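Local atomic coordinates of lombricine kinase (Urechis caupo, PDB entry 3JPZ), a protein that catalyses the reversible transfer of a phosphate group between ATP and the guanidino compound lombricine, as a member of the phosphagen kinase family. Residues Leu286-Leu289 with Ser290-Pro293; Leu329-Ser332 with Glu333-Val337; Gly18-Val21 with Gly22-Leu25; Asp349-Gln352 with Ala353-Gly357. All coordinates share one frame; numbering follows the deposited sequence.

Overall arrangement
Following the chain from the N terminus, interaction 3 (18-25) comes first, a short helical turn in the N-terminal domain, packed against helices 44-53 and 73-83. Interaction 1 (286-293) lies in the loop that leaves strand 279-285 of the large antiparallel sheet and leads to helix 295-301. Interactions 2 (329-337) and 4 (349-357) mark the start and the end of helix 333-355, their centres about 29 Å apart. All four are local turns in series, so none nests in or crosses another. Interactions 1 and 4 touch: the carboxylate of Glu-351 accepts from Gln-288 N and Leu-289 N, tying the loop to the helix. Interactions 3 and 4 are farthest apart, about 44 Å between centres.

Interaction 1. Residues Leu286-Leu289 with Ser290-Pro293; sequences LHQL and SKHP
A tight turn with a short 3-10 segment, in the loop between strand 279-285 and helix 295-301, brings Ser-290 back onto the carbonyl of Leu-286. Ser-290 OG donates to Leu-286 O at 2.6 Å, arriving almost in line with the carbonyl bond (C=O...donor angle 163°). Its chi1 of 56° sets the hydroxyl between the backbone N and the carbonyl carbon, folded back over the turn, where OG also lies 3.1 Å from His-287 O. Ser-290 N adds a weak bond to the same Leu-286 O at 3.3 Å. The next two links have the i to i+3 spacing of 3-10 geometry: Lys-291 N to Gln-288 O at 3.1 Å and His-292 N to Leu-289 O at 2.9 Å, both donors standing well above the carbonyl planes. Lys-291, with CG beside its backbone N, runs back along the turn and passes CE 3.1 Å from His-287 O; a bend at chi4 (-43°) then turns NZ to a similar distance from that oxygen. Asp-319 receives a hydrogen bond from His-287 ND1 and forms a long, weak ion pair with Lys-291 NZ. On the buried side Leu-289 CD1 meets His-292 CB at 4.1 Å, while His-292 ND1 takes a bond from Lys-294 N. Leu-289 also packs on Phe-295 and Ile-298 of helix 295-301 and on Leu-347 and Leu-354 of helix 333-355, while Glu-351 of that helix accepts from Gln-288 N and Leu-289 N.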
ATOM      1  N   LEU A 286     -26.913   0.311 -28.753  1.00 15.10           N
ATOM      2  CA  LEU A 286     -28.102   1.120 -28.569  1.00 16.16           C
ATOM      3  C   LEU A 286     -27.921   2.479 -29.231  1.00 11.48           C
ATOM      4  O   LEU A 286     -27.808   3.495 -28.557  1.00 12.70           O
ATOM      5  CB  LEU A 286     -28.357   1.321 -27.077  1.00 11.19           C
ATOM      6  CG  LEU A 286     -28.523   0.046 -26.251  1.00 11.21           C
ATOM      7  CD1 LEU A 286     -28.533   0.374 -24.766  1.00 19.05           C
ATOM      8  CD2 LEU A 286     -29.792  -0.683 -26.659  1.00 15.00           C
ATOM      9  N   HIS A 287     -27.896   2.494 -30.552  1.00 14.46           N
ATOM     10  CA  HIS A 287     -27.665   3.735 -31.278  1.00 19.95           C
ATOM     11  C   HIS A 287     -28.655   4.814 -30.860  1.00 12.01           C
ATOM     12  O   HIS A 287     -28.269   5.897 -30.443  1.00 19.49           O
ATOM     13  CB  HIS A 287     -27.754   3.495 -32.787  1.00 18.58           C
ATOM     14  CG  HIS A 287     -26.663   2.620 -33.323  1.00 14.84           C
ATOM     15  ND1 HIS A 287     -25.327   2.941 -33.211  1.00 18.45           N
ATOM     16  CD2 HIS A 287     -26.711   1.440 -33.989  1.00 11.42           C
ATOM     17  CE1 HIS A 287     -24.600   1.993 -33.776  1.00 11.83           C
ATOM     18  NE2 HIS A 287     -25.416   1.075 -34.259  1.00 11.51           N
ATOM     19  N   GLN A 288     -29.935   4.497 -30.945  1.00 14.09           N
ATOM     20  CA  GLN A 288     -30.986   5.489 -30.777  1.00 29.22           C
ATOM     21  C   GLN A 288     -31.288   5.748 -29.316  1.00 19.36           C
ATOM     22  O   GLN A 288     -31.498   6.887 -28.907  1.00 12.16           O
ATOM     23  CB  GLN A 288     -32.255   5.018 -31.487  1.00 28.48           C
ATOM     24  CG  GLN A 288     -32.090   4.911 -32.984  1.00 26.12           C
ATOM     25  CD  GLN A 288     -31.424   6.140 -33.554  1.00 28.78           C
ATOM     26  OE1 GLN A 288     -31.932   7.252 -33.418  1.00 37.25           O
ATOM     27  NE2 GLN A 288     -30.265   5.952 -34.183  1.00 43.42           N
ATOM     28  N   LEU A 289     -31.289   4.686 -28.525  1.00 11.52           N
ATOM     29  CA  LEU A 289     -31.804   4.764 -27.161  1.00 12.07           C
ATOM     30  C   LEU A 289     -30.861   5.564 -26.271  1.00 11.84           C
ATOM     31  O   LEU A 289     -31.289   6.239 -25.336  1.00 12.64           O
ATOM     32  CB  LEU A 289     -32.017   3.361 -26.594  1.00 16.25           C
ATOM     33  CG  LEU A 289     -32.725   3.319 -25.242  1.00 10.90           C
ATOM     34  CD1 LEU A 289     -34.087   3.996 -25.343  1.00 13.05           C
ATOM     35  CD2 LEU A 289     -32.861   1.893 -24.748  1.00 18.25           C
ATOM     36  N   SER A 290     -29.573   5.490 -26.580  1.00 21.38           N
ATOM     37  CA  SER A 290     -28.561   6.204 -25.821  1.00 24.34           C
ATOM     38  C   SER A 290     -28.627   7.708 -26.079  1.00 26.05           C
ATOM     39  O   SER A 290     -28.056   8.498 -25.329  1.00 26.70           O
ATOM     40  CB  SER A 290     -27.176   5.698 -26.191  1.00 30.93           C
ATOM     41  OG  SER A 290     -26.958   5.803 -27.584  1.00 23.32           O
ATOM     42  N   LYS A 291     -29.307   8.097 -27.150  1.00 21.64           N
ATOM     43  CA  LYS A 291     -29.532   9.508 -27.428  1.00 14.41           C
ATOM     44  C   LYS A 291     -30.862   9.953 -26.834  1.00 20.63           C
ATOM     45  O   LYS A 291     -31.193  11.140 -26.850  1.00 15.96           O
ATOM     46  CB  LYS A 291     -29.533   9.771 -28.933  1.00 25.46           C
ATOM     47  CG  LYS A 291     -28.367   9.156 -29.681  1.00 24.21           C
ATOM     48  CD  LYS A 291     -28.433   9.484 -31.175  1.00 31.17           C
ATOM     49  CE  LYS A 291     -27.633   8.492 -32.022  1.00 41.48           C
ATOM     50  NZ  LYS A 291     -26.305   8.143 -31.434  1.00 38.93           N
ATOM     51  N   HIS A 292     -31.624   8.996 -26.312  1.00 20.76           N
ATOM     52  CA  HIS A 292     -32.928   9.302 -25.738  1.00 17.75           C
ATOM     53  C   HIS A 292     -32.764   9.988 -24.381  1.00 20.14           C
ATOM     54  O   HIS A 292     -31.978   9.536 -23.544  1.00 15.90           O
ATOM     55  CB  HIS A 292     -33.770   8.035 -25.586  1.00 20.35           C
ATOM     56  CG  HIS A 292     -35.223   8.306 -25.335  1.00 14.34           C
ATOM     57  ND1 HIS A 292     -35.726   8.559 -24.078  1.00 15.00           N
ATOM     58  CD2 HIS A 292     -36.278   8.373 -26.183  1.00 11.89           C
ATOM     59  CE1 HIS A 292     -37.030   8.765 -24.159  1.00 18.79           C
ATOM     60  NE2 HIS A 292     -37.390   8.659 -25.426  1.00 15.45           N
ATOM     61  N   PRO A 293     -33.514  11.080 -24.162  1.00 19.44           N
ATOM     62  CA  PRO A 293     -33.476  11.866 -22.921  1.00 18.96           C
ATOM     63  C   PRO A 293     -33.704  11.041 -21.654  1.00 21.86           C
ATOM     64  O   PRO A 293     -33.218  11.434 -20.599  1.00 18.65           O
ATOM     65  CB  PRO A 293     -34.619  12.867 -23.102  1.00 24.40           C
ATOM     66  CG  PRO A 293     -34.793  12.987 -24.570  1.00 36.24           C
ATOM     67  CD  PRO A 293     -34.444  11.653 -25.151  1.00 35.92           C
TER

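Interaction 2. Residues Leu329-Ser332 with Glu333-Val337; sequences LKKS and EREFV
Ser-332 and Glu-335 face each other in a capping box at the start of helix 333-355, each side chain accepting from the other's backbone N. Ser-332 OG, turned back over the first helical turn by a chi1 of 71°, accepts from Glu-335 N at 3.2 Å. The Glu-335 chain stays extended beyond CG and reaches back to Ser-332 N, which donates to its OE1 at 3.0 Å; the anti lone pair is used and the N-H...O angle is 165°. Ser-332 O in turn accepts from Phe-336 N at 2.9 Å. Lys-331 crosses the Phe-336 side chain at about a right angle, its CB seated over the ring centre in a CH-pi contact 3.7 Å from the centroid. Leu-329 O approaches the same ring at its edge, 3.5 Å from CZ. Beside the cap, one water bridges Ser-332 OG and Arg-334 NH2, and Glu-335 CG lies over the Arg-334 guanidinium, whose NE forms a salt bridge with Asp-97. Asp-97 N also donates to Glu-333 OE1. The loop from strand 320-325 thus enters the helix beside helix 233-252, where Phe-237 packs on Glu-333, Arg-334 and Val-337.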
ATOM      1  N   LEU A 329     -27.299  -8.839  -3.822  1.00 13.10           N
ATOM      2  CA  LEU A 329     -28.063  -9.518  -2.788  1.00 21.61           C
ATOM      3  C   LEU A 329     -29.536  -9.506  -3.156  1.00 20.54           C
ATOM      4  O   LEU A 329     -29.960  -8.707  -3.987  1.00 14.01           O
ATOM      5  CB  LEU A 329     -27.931  -8.771  -1.460  1.00 22.77           C
ATOM      6  CG  LEU A 329     -26.833  -9.107  -0.453  1.00 32.07           C
ATOM      7  CD1 LEU A 329     -27.102  -8.303   0.816  1.00 17.92           C
ATOM      8  CD2 LEU A 329     -26.777 -10.592  -0.139  1.00 33.18           C
ATOM      9  N   LYS A 330     -30.289 -10.405  -2.530  1.00 20.45           N
ATOM     10  CA  LYS A 330     -31.758 -10.366  -2.461  1.00 18.43           C
ATOM     11  C   LYS A 330     -32.430 -11.145  -3.591  1.00 13.81           C
ATOM     12  O   LYS A 330     -33.579 -11.570  -3.472  1.00 23.43           O
ATOM     13  CB  LYS A 330     -32.262  -8.924  -2.377  1.00 20.97           C
ATOM     14  CG  LYS A 330     -32.009  -8.296  -1.014  1.00 31.72           C
ATOM     15  CD  LYS A 330     -32.778  -6.998  -0.833  1.00 35.47           C
ATOM     16  CE  LYS A 330     -31.901  -5.785  -1.065  1.00 25.25           C
ATOM     17  NZ  LYS A 330     -32.687  -4.516  -1.035  1.00 31.77           N
ATOM     18  N   LYS A 331     -31.703 -11.323  -4.684  1.00 18.43           N
ATOM     19  CA  LYS A 331     -32.127 -12.196  -5.770  1.00 19.12           C
ATOM     20  C   LYS A 331     -31.085 -13.289  -5.939  1.00 21.60           C
ATOM     21  O   LYS A 331     -29.915 -13.085  -5.630  1.00 17.74           O
ATOM     22  CB  LYS A 331     -32.270 -11.397  -7.072  1.00 13.04           C
ATOM     23  CG  LYS A 331     -33.285 -10.272  -6.972  1.00 13.69           C
ATOM     24  CD  LYS A 331     -33.437  -9.533  -8.281  1.00 12.94           C
ATOM     25  CE  LYS A 331     -34.386  -8.344  -8.126  1.00 14.12           C
ATOM     26  NZ  LYS A 331     -35.806  -8.765  -8.017  1.00 23.80           N
ATOM     27  N   SER A 332     -31.504 -14.447  -6.427  1.00 16.54           N
ATOM     28  CA  SER A 332     -30.561 -15.526  -6.679  1.00 14.19           C
ATOM     29  C   SER A 332     -29.783 -15.258  -7.968  1.00 14.08           C
ATOM     30  O   SER A 332     -30.065 -14.301  -8.688  1.00 19.00           O
ATOM     31  CB  SER A 332     -31.284 -16.865  -6.784  1.00 23.12           C
ATOM     32  OG  SER A 332     -32.037 -16.934  -7.982  1.00 22.03           O
ATOM     33  N   GLU A 333     -28.799 -16.107  -8.243  1.00 12.26           N
ATOM     34  CA  GLU A 333     -27.955 -15.975  -9.428  1.00 12.04           C
ATOM     35  C   GLU A 333     -28.801 -16.096 -10.686  1.00 14.89           C
ATOM     36  O   GLU A 333     -28.667 -15.311 -11.621  1.00 12.18           O
ATOM     37  CB  GLU A 333     -26.879 -17.058  -9.437  1.00 24.63           C
ATOM     38  CG  GLU A 333     -25.857 -16.936  -8.327  1.00 15.84           C
ATOM     39  CD  GLU A 333     -26.270 -17.651  -7.062  1.00 15.84           C
ATOM     40  OE1 GLU A 333     -27.403 -18.166  -7.013  1.00 12.46           O
ATOM     41  OE2 GLU A 333     -25.456 -17.699  -6.115  1.00 12.37           O
ATOM     42  N   ARG A 334     -29.681 -17.091 -10.687  1.00 23.41           N
ATOM     43  CA  ARG A 334     -30.580 -17.320 -11.803  1.00 14.40           C
ATOM     44  C   ARG A 334     -31.492 -16.111 -11.979  1.00 14.11           C
ATOM     45  O   ARG A 334     -31.715 -15.664 -13.091  1.00 13.37           O
ATOM     46  CB  ARG A 334     -31.386 -18.597 -11.584  1.00 18.42           C
ATOM     47  CG  ARG A 334     -32.279 -18.991 -12.748  1.00 23.94           C
ATOM     48  CD  ARG A 334     -33.631 -18.316 -12.680  1.00 14.31           C
ATOM     49  NE  ARG A 334     -34.312 -18.632 -11.431  1.00 37.59           N
ATOM     50  CZ  ARG A 334     -35.534 -18.224 -11.104  1.00 35.27           C
ATOM     51  NH1 ARG A 334     -36.244 -17.475 -11.936  1.00 28.54           N
ATOM     52  NH2 ARG A 334     -36.045 -18.572  -9.934  1.00 37.48           N
ATOM     53  N   GLU A 335     -31.990 -15.565 -10.877  1.00 13.62           N
ATOM     54  CA  GLU A 335     -32.880 -14.406 -10.947  1.00 17.61           C
ATOM     55  C   GLU A 335     -32.198 -13.159 -11.500  1.00 16.57           C
ATOM     56  O   GLU A 335     -32.815 -12.381 -12.231  1.00 19.36           O
ATOM     57  CB  GLU A 335     -33.481 -14.098  -9.575  1.00 12.55           C
ATOM     58  CG  GLU A 335     -34.619 -15.037  -9.186  1.00 22.57           C
ATOM     59  CD  GLU A 335     -35.235 -14.699  -7.837  1.00 25.69           C
ATOM     60  OE1 GLU A 335     -34.488 -14.350  -6.897  1.00 29.86           O
ATOM     61  OE2 GLU A 335     -36.473 -14.791  -7.716  1.00 27.49           O
ATOM     62  N   PHE A 336     -30.933 -12.961 -11.154  1.00 17.59           N
ATOM     63  CA  PHE A 336     -30.210 -11.791 -11.629  1.00 20.54           C
ATOM     64  C   PHE A 336     -29.985 -11.866 -13.123  1.00 11.91           C
ATOM     65  O   PHE A 336     -30.083 -10.853 -13.825  1.00 13.08           O
ATOM     66  CB  PHE A 336     -28.875 -11.640 -10.905  1.00 19.59           C
ATOM     67  CG  PHE A 336     -28.971 -10.858  -9.637  1.00 16.07           C
ATOM     68  CD1 PHE A 336     -28.555 -11.400  -8.441  1.00 12.25           C
ATOM     69  CD2 PHE A 336     -29.488  -9.571  -9.642  1.00 16.52           C
ATOM     70  CE1 PHE A 336     -28.639 -10.672  -7.272  1.00 12.74           C
ATOM     71  CE2 PHE A 336     -29.579  -8.838  -8.474  1.00 17.48           C
ATOM     72  CZ  PHE A 336     -29.148  -9.391  -7.287  1.00 12.66           C
ATOM     73  N   VAL A 337     -29.662 -13.061 -13.601  1.00 11.78           N
ATOM     74  CA  VAL A 337     -29.551 -13.311 -15.028  1.00 11.64           C
ATOM     75  C   VAL A 337     -30.889 -13.038 -15.711  1.00 12.81           C
ATOM     76  O   VAL A 337     -30.916 -12.517 -16.823  1.00 12.14           O
ATOM     77  CB  VAL A 337     -29.133 -14.773 -15.334  1.00 11.67           C
ATOM     78  CG1 VAL A 337     -29.006 -14.981 -16.832  1.00 12.45           C
ATOM     79  CG2 VAL A 337     -27.831 -15.114 -14.637  1.00 12.01           C
TER
HETATM   80  O   HOH W   1     -34.075 -18.907  -7.720  1.00 22.59           O

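Interaction 3. Residues Gly18-Val21 with Gly22-Leu25; sequences GCVV and GRHL
The backbone of Val-20 to His-24 winds through a single, weakly bonded helical turn in the N-terminal domain, with Val-21 O as its twofold acceptor. Leu-25 N reaches that oxygen at 2.8 Å nearly end-on (C=O...donor angle 171°), whereas His-24 N comes from well above the carbonyl plane at 3.1 Å. Arg-23 N bonds to Val-20 O at 3.1 Å, and Gly-22 N makes only a weak bond to Cys-19 O. Cys-19 SG is swung toward the turn by a chi1 of 61° and sits 3.4 Å from Gly-22 N. Val-21 and Leu-25 lie side by side on the buried flank, Val-21 CG1 3.9 Å from Leu-25 CB, and both pack on Ile-48 of helix 44-53. On another flank Val-20 and His-24 also point the same way; Val-20 CG1 lies in the plane of the imidazole at its edge, 3.8 Å from CD2. Val-20 touches Val-79 and Glu-82 of helix 73-83. Glu-82 further accepts from His-24 NE2 and forms a salt bridge with Arg-23 NH2, so its carboxylate joins the two side chains. Arg-23 bends at chi3 (-60°), which carries its guanidinium back along the turn until one face rests on Cys-19 O and Val-20 CA. NH1 gives Gly-18 O a weak bond, and a water in the guanidinium plane donates to Gly-18 O at 2.6 Å and accepts from Arg-23 NH2.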
ATOM      1  N   GLY A  18     -16.061  10.356   3.556  1.00 19.73           N
ATOM      2  CA  GLY A  18     -17.337   9.986   2.976  1.00 18.38           C
ATOM      3  C   GLY A  18     -17.543   8.482   2.987  1.00 10.55           C
ATOM      4  O   GLY A  18     -18.429   7.970   2.307  1.00 14.15           O
ATOM      5  N   CYS A  19     -16.743   7.771   3.777  1.00 16.22           N
ATOM      6  CA  CYS A  19     -16.853   6.310   3.853  1.00 11.93           C
ATOM      7  C   CYS A  19     -18.097   5.847   4.611  1.00 18.43           C
ATOM      8  O   CYS A  19     -18.471   6.418   5.628  1.00 14.79           O
ATOM      9  CB  CYS A  19     -15.612   5.711   4.516  1.00 14.47           C
ATOM     10  SG  CYS A  19     -15.340   6.278   6.210  1.00 15.14           S
ATOM     11  N   VAL A  20     -18.715   4.779   4.124  1.00 22.54           N
ATOM     12  CA  VAL A  20     -19.866   4.186   4.792  1.00 25.77           C
ATOM     13  C   VAL A  20     -19.522   3.762   6.217  1.00 11.07           C
ATOM     14  O   VAL A  20     -20.309   3.962   7.144  1.00 15.26           O
ATOM     15  CB  VAL A  20     -20.364   2.956   4.023  1.00 18.43           C
ATOM     16  CG1 VAL A  20     -21.504   2.290   4.767  1.00 19.19           C
ATOM     17  CG2 VAL A  20     -20.789   3.354   2.613  1.00 25.84           C
ATOM     18  N   VAL A  21     -18.338   3.189   6.394  1.00 15.22           N
ATOM     19  CA  VAL A  21     -17.961   2.648   7.696  1.00 18.12           C
ATOM     20  C   VAL A  21     -18.011   3.740   8.750  1.00 15.37           C
ATOM     21  O   VAL A  21     -18.471   3.509   9.867  1.00 14.01           O
ATOM     22  CB  VAL A  21     -16.560   2.034   7.680  1.00 10.52           C
ATOM     23  CG1 VAL A  21     -16.052   1.810   9.097  1.00 26.36           C
ATOM     24  CG2 VAL A  21     -16.567   0.729   6.903  1.00 10.85           C
ATOM     25  N   GLY A  22     -17.554   4.932   8.375  1.00 18.45           N
ATOM     26  CA  GLY A  22     -17.451   6.051   9.295  1.00 19.65           C
ATOM     27  C   GLY A  22     -18.779   6.598   9.777  1.00 16.33           C
ATOM     28  O   GLY A  22     -18.836   7.290  10.786  1.00 27.89           O
ATOM     29  N   ARG A  23     -19.849   6.298   9.053  1.00 16.65           N
ATOM     30  CA  ARG A  23     -21.178   6.746   9.451  1.00 23.97           C
ATOM     31  C   ARG A  23     -21.854   5.745  10.374  1.00 29.70           C
ATOM     32  O   ARG A  23     -22.890   6.051  10.961  1.00 28.42           O
ATOM     33  CB  ARG A  23     -22.053   6.992   8.229  1.00 15.57           C
ATOM     34  CG  ARG A  23     -21.795   8.337   7.569  1.00 29.92           C
ATOM     35  CD  ARG A  23     -22.857   8.650   6.534  1.00 29.77           C
ATOM     36  NE  ARG A  23     -22.913   7.646   5.475  1.00 17.04           N
ATOM     37  CZ  ARG A  23     -22.111   7.623   4.413  1.00 19.52           C
ATOM     38  NH1 ARG A  23     -21.172   8.547   4.262  1.00 21.27           N
ATOM     39  NH2 ARG A  23     -22.244   6.670   3.498  1.00 24.55           N
ATOM     40  N   HIS A  24     -21.264   4.559  10.499  1.00 13.31           N
ATOM     41  CA  HIS A  24     -21.817   3.511  11.359  1.00 15.72           C
ATOM     42  C   HIS A  24     -20.899   3.129  12.518  1.00 16.40           C
ATOM     43  O   HIS A  24     -21.361   2.616  13.537  1.00 16.60           O
ATOM     44  CB  HIS A  24     -22.150   2.271  10.529  1.00 12.91           C
ATOM     45  CG  HIS A  24     -23.204   2.509   9.493  1.00 17.82           C
ATOM     46  ND1 HIS A  24     -24.540   2.648   9.809  1.00 20.00           N
ATOM     47  CD2 HIS A  24     -23.121   2.639   8.149  1.00 25.29           C
ATOM     48  CE1 HIS A  24     -25.233   2.854   8.705  1.00 20.39           C
ATOM     49  NE2 HIS A  24     -24.397   2.850   7.683  1.00 24.31           N
ATOM     50  N   LEU A  25     -19.604   3.393  12.372  1.00 16.06           N
ATOM     51  CA  LEU A  25     -18.628   2.995  13.379  1.00 20.47           C
ATOM     52  C   LEU A  25     -18.384   4.141  14.346  1.00 21.10           C
ATOM     53  O   LEU A  25     -17.385   4.845  14.246  1.00 22.93           O
ATOM     54  CB  LEU A  25     -17.303   2.582  12.726  1.00 13.57           C
ATOM     55  CG  LEU A  25     -16.242   2.072  13.703  1.00 26.68           C
ATOM     56  CD1 LEU A  25     -16.726   0.830  14.442  1.00 18.33           C
ATOM     57  CD2 LEU A  25     -14.941   1.788  12.986  1.00 25.24           C
TER
HETATM   58  O   HOH W   2     -20.185   6.494   1.083  1.00 40.62           O

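Interaction 4. Residues Asp349-Gln352 with Ala353-Gly357; sequences DMEQ and ALEAG
Glu-351 and Glu-355, one turn apart near the C-terminal end of helix 333-355, cross at about a right angle with their carboxylate planes 80° apart. Glu-351 has CG anti to its backbone N (chi1 -176°) and then bends at chi2, while Glu-355 stays extended beyond CG. This leaves the two OE2 atoms, like charges, 3.9 Å apart. A water lies between them and donates to Glu-351 OE2; its distance to Glu-355 OE2 is unusually short, which leaves that link doubtful. The Glu-351 carboxylate is also held by the backbone of Gln-288 and Leu-289, and Glu-355 OE1 bonds to Tyr-112 OH. That OE1 also lies 3.5 Å from Gln-352 CA, and a second water donates to it and to Gln-352 O. Leu-354 folds CG to 3.2 Å from Met-350 O, and its side chain packs on Gln-288 and Ile-360. Regular i to i+4 backbone bonds run beneath, from Leu-354 N to Met-350 O at 3.0 Å and Glu-355 N to Glu-351 O at 2.9 Å. Ala-356 N continues the series to Gln-352 O at 3.0 Å. Gly-357 then turns to positive phi (81°) and its N bonds to Leu-354 O, closing the helix in a Schellman motif.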
ATOM      1  N   ASP A 349     -36.215  -3.571 -27.255  1.00 12.44           N
ATOM      2  CA  ASP A 349     -37.564  -3.200 -27.681  1.00 14.94           C
ATOM      3  C   ASP A 349     -37.635  -1.693 -27.948  1.00 17.87           C
ATOM      4  O   ASP A 349     -38.232  -1.242 -28.920  1.00 14.01           O
ATOM      5  CB  ASP A 349     -38.605  -3.570 -26.618  1.00 12.62           C
ATOM      6  CG  ASP A 349     -38.803  -5.065 -26.477  1.00 14.58           C
ATOM      7  OD1 ASP A 349     -38.313  -5.822 -27.337  1.00 23.17           O
ATOM      8  OD2 ASP A 349     -39.463  -5.483 -25.502  1.00 25.92           O
ATOM      9  N   MET A 350     -37.011  -0.914 -27.080  1.00 12.78           N
ATOM     10  CA  MET A 350     -37.051   0.538 -27.220  1.00 13.54           C
ATOM     11  C   MET A 350     -36.172   0.963 -28.377  1.00 13.51           C
ATOM     12  O   MET A 350     -36.507   1.885 -29.119  1.00 13.47           O
ATOM     13  CB  MET A 350     -36.570   1.214 -25.944  1.00 13.73           C
ATOM     14  CG  MET A 350     -37.427   0.945 -24.735  1.00 26.02           C
ATOM     15  SD  MET A 350     -36.637   1.595 -23.254  1.00 24.22           S
ATOM     16  CE  MET A 350     -37.940   1.385 -22.057  1.00 32.58           C
ATOM     17  N   GLU A 351     -35.034   0.289 -28.526  1.00 13.04           N
ATOM     18  CA  GLU A 351     -34.121   0.606 -29.610  1.00 12.61           C
ATOM     19  C   GLU A 351     -34.850   0.429 -30.937  1.00 21.45           C
ATOM     20  O   GLU A 351     -34.827   1.316 -31.784  1.00 19.89           O
ATOM     21  CB  GLU A 351     -32.878  -0.286 -29.556  1.00 12.78           C
ATOM     22  CG  GLU A 351     -31.830   0.036 -30.600  1.00 13.54           C
ATOM     23  CD  GLU A 351     -31.345   1.475 -30.539  1.00 16.50           C
ATOM     24  OE1 GLU A 351     -31.154   2.023 -29.430  1.00 12.79           O
ATOM     25  OE2 GLU A 351     -31.135   2.055 -31.616  1.00 19.53           O
ATOM     26  N   GLN A 352     -35.528  -0.705 -31.095  1.00 12.81           N
ATOM     27  CA  GLN A 352     -36.194  -1.029 -32.353  1.00 12.57           C
ATOM     28  C   GLN A 352     -37.328  -0.053 -32.609  1.00 16.24           C
ATOM     29  O   GLN A 352     -37.510   0.414 -33.735  1.00 13.79           O
ATOM     30  CB  GLN A 352     -36.701  -2.475 -32.339  1.00 12.74           C
ATOM     31  CG  GLN A 352     -35.567  -3.476 -32.260  1.00 12.25           C
ATOM     32  CD  GLN A 352     -36.014  -4.899 -31.971  1.00 17.92           C
ATOM     33  OE1 GLN A 352     -36.955  -5.148 -31.209  1.00 13.15           O
ATOM     34  NE2 GLN A 352     -35.316  -5.848 -32.566  1.00 17.47           N
ATOM     35  N   ALA A 353     -38.078   0.258 -31.557  1.00 17.40           N
ATOM     36  CA  ALA A 353     -39.138   1.250 -31.630  1.00 13.43           C
ATOM     37  C   ALA A 353     -38.629   2.564 -32.209  1.00 13.36           C
ATOM     38  O   ALA A 353     -39.268   3.145 -33.082  1.00 16.06           O
ATOM     39  CB  ALA A 353     -39.730   1.485 -30.256  1.00 13.92           C
ATOM     40  N   LEU A 354     -37.485   3.027 -31.708  1.00 15.66           N
ATOM     41  CA  LEU A 354     -36.885   4.281 -32.149  1.00 24.03           C
ATOM     42  C   LEU A 354     -36.326   4.165 -33.561  1.00 23.28           C
ATOM     43  O   LEU A 354     -36.346   5.128 -34.322  1.00 24.88           O
ATOM     44  CB  LEU A 354     -35.760   4.693 -31.197  1.00 15.34           C
ATOM     45  CG  LEU A 354     -36.173   4.994 -29.757  1.00 19.81           C
ATOM     46  CD1 LEU A 354     -34.954   5.078 -28.852  1.00 20.04           C
ATOM     47  CD2 LEU A 354     -36.981   6.287 -29.698  1.00 26.53           C
ATOM     48  N   GLU A 355     -35.806   2.988 -33.892  1.00 15.63           N
ATOM     49  CA  GLU A 355     -35.308   2.719 -35.236  1.00 21.49           C
ATOM     50  C   GLU A 355     -36.442   2.872 -36.239  1.00 25.14           C
ATOM     51  O   GLU A 355     -36.221   3.265 -37.384  1.00 37.22           O
ATOM     52  CB  GLU A 355     -34.734   1.302 -35.328  1.00 13.25           C
ATOM     53  CG  GLU A 355     -33.393   1.121 -34.652  1.00 20.20           C
ATOM     54  CD  GLU A 355     -32.949  -0.340 -34.627  1.00 21.69           C
ATOM     55  OE1 GLU A 355     -33.794  -1.221 -34.858  1.00 13.81           O
ATOM     56  OE2 GLU A 355     -31.757  -0.609 -34.389  1.00 24.32           O
ATOM     57  N   ALA A 356     -37.657   2.560 -35.797  1.00 19.54           N
ATOM     58  CA  ALA A 356     -38.833   2.654 -36.651  1.00 28.84           C
ATOM     59  C   ALA A 356     -39.438   4.054 -36.609  1.00 28.17           C
ATOM     60  O   ALA A 356     -40.415   4.331 -37.295  1.00 31.44           O
ATOM     61  CB  ALA A 356     -39.865   1.626 -36.236  1.00 25.37           C
ATOM     62  N   GLY A 357     -38.853   4.929 -35.796  1.00 33.22           N
ATOM     63  CA  GLY A 357     -39.314   6.300 -35.681  1.00 31.50           C
ATOM     64  C   GLY A 357     -40.511   6.449 -34.762  1.00 24.66           C
ATOM     65  O   GLY A 357     -41.313   7.365 -34.925  1.00 30.91           O
TER
HETATM   66  O   HOH W   3     -30.038   0.930 -33.713  1.00 23.91           O
HETATM   67  O   HOH W   4     -36.745  -1.611 -35.722  1.00 33.27           O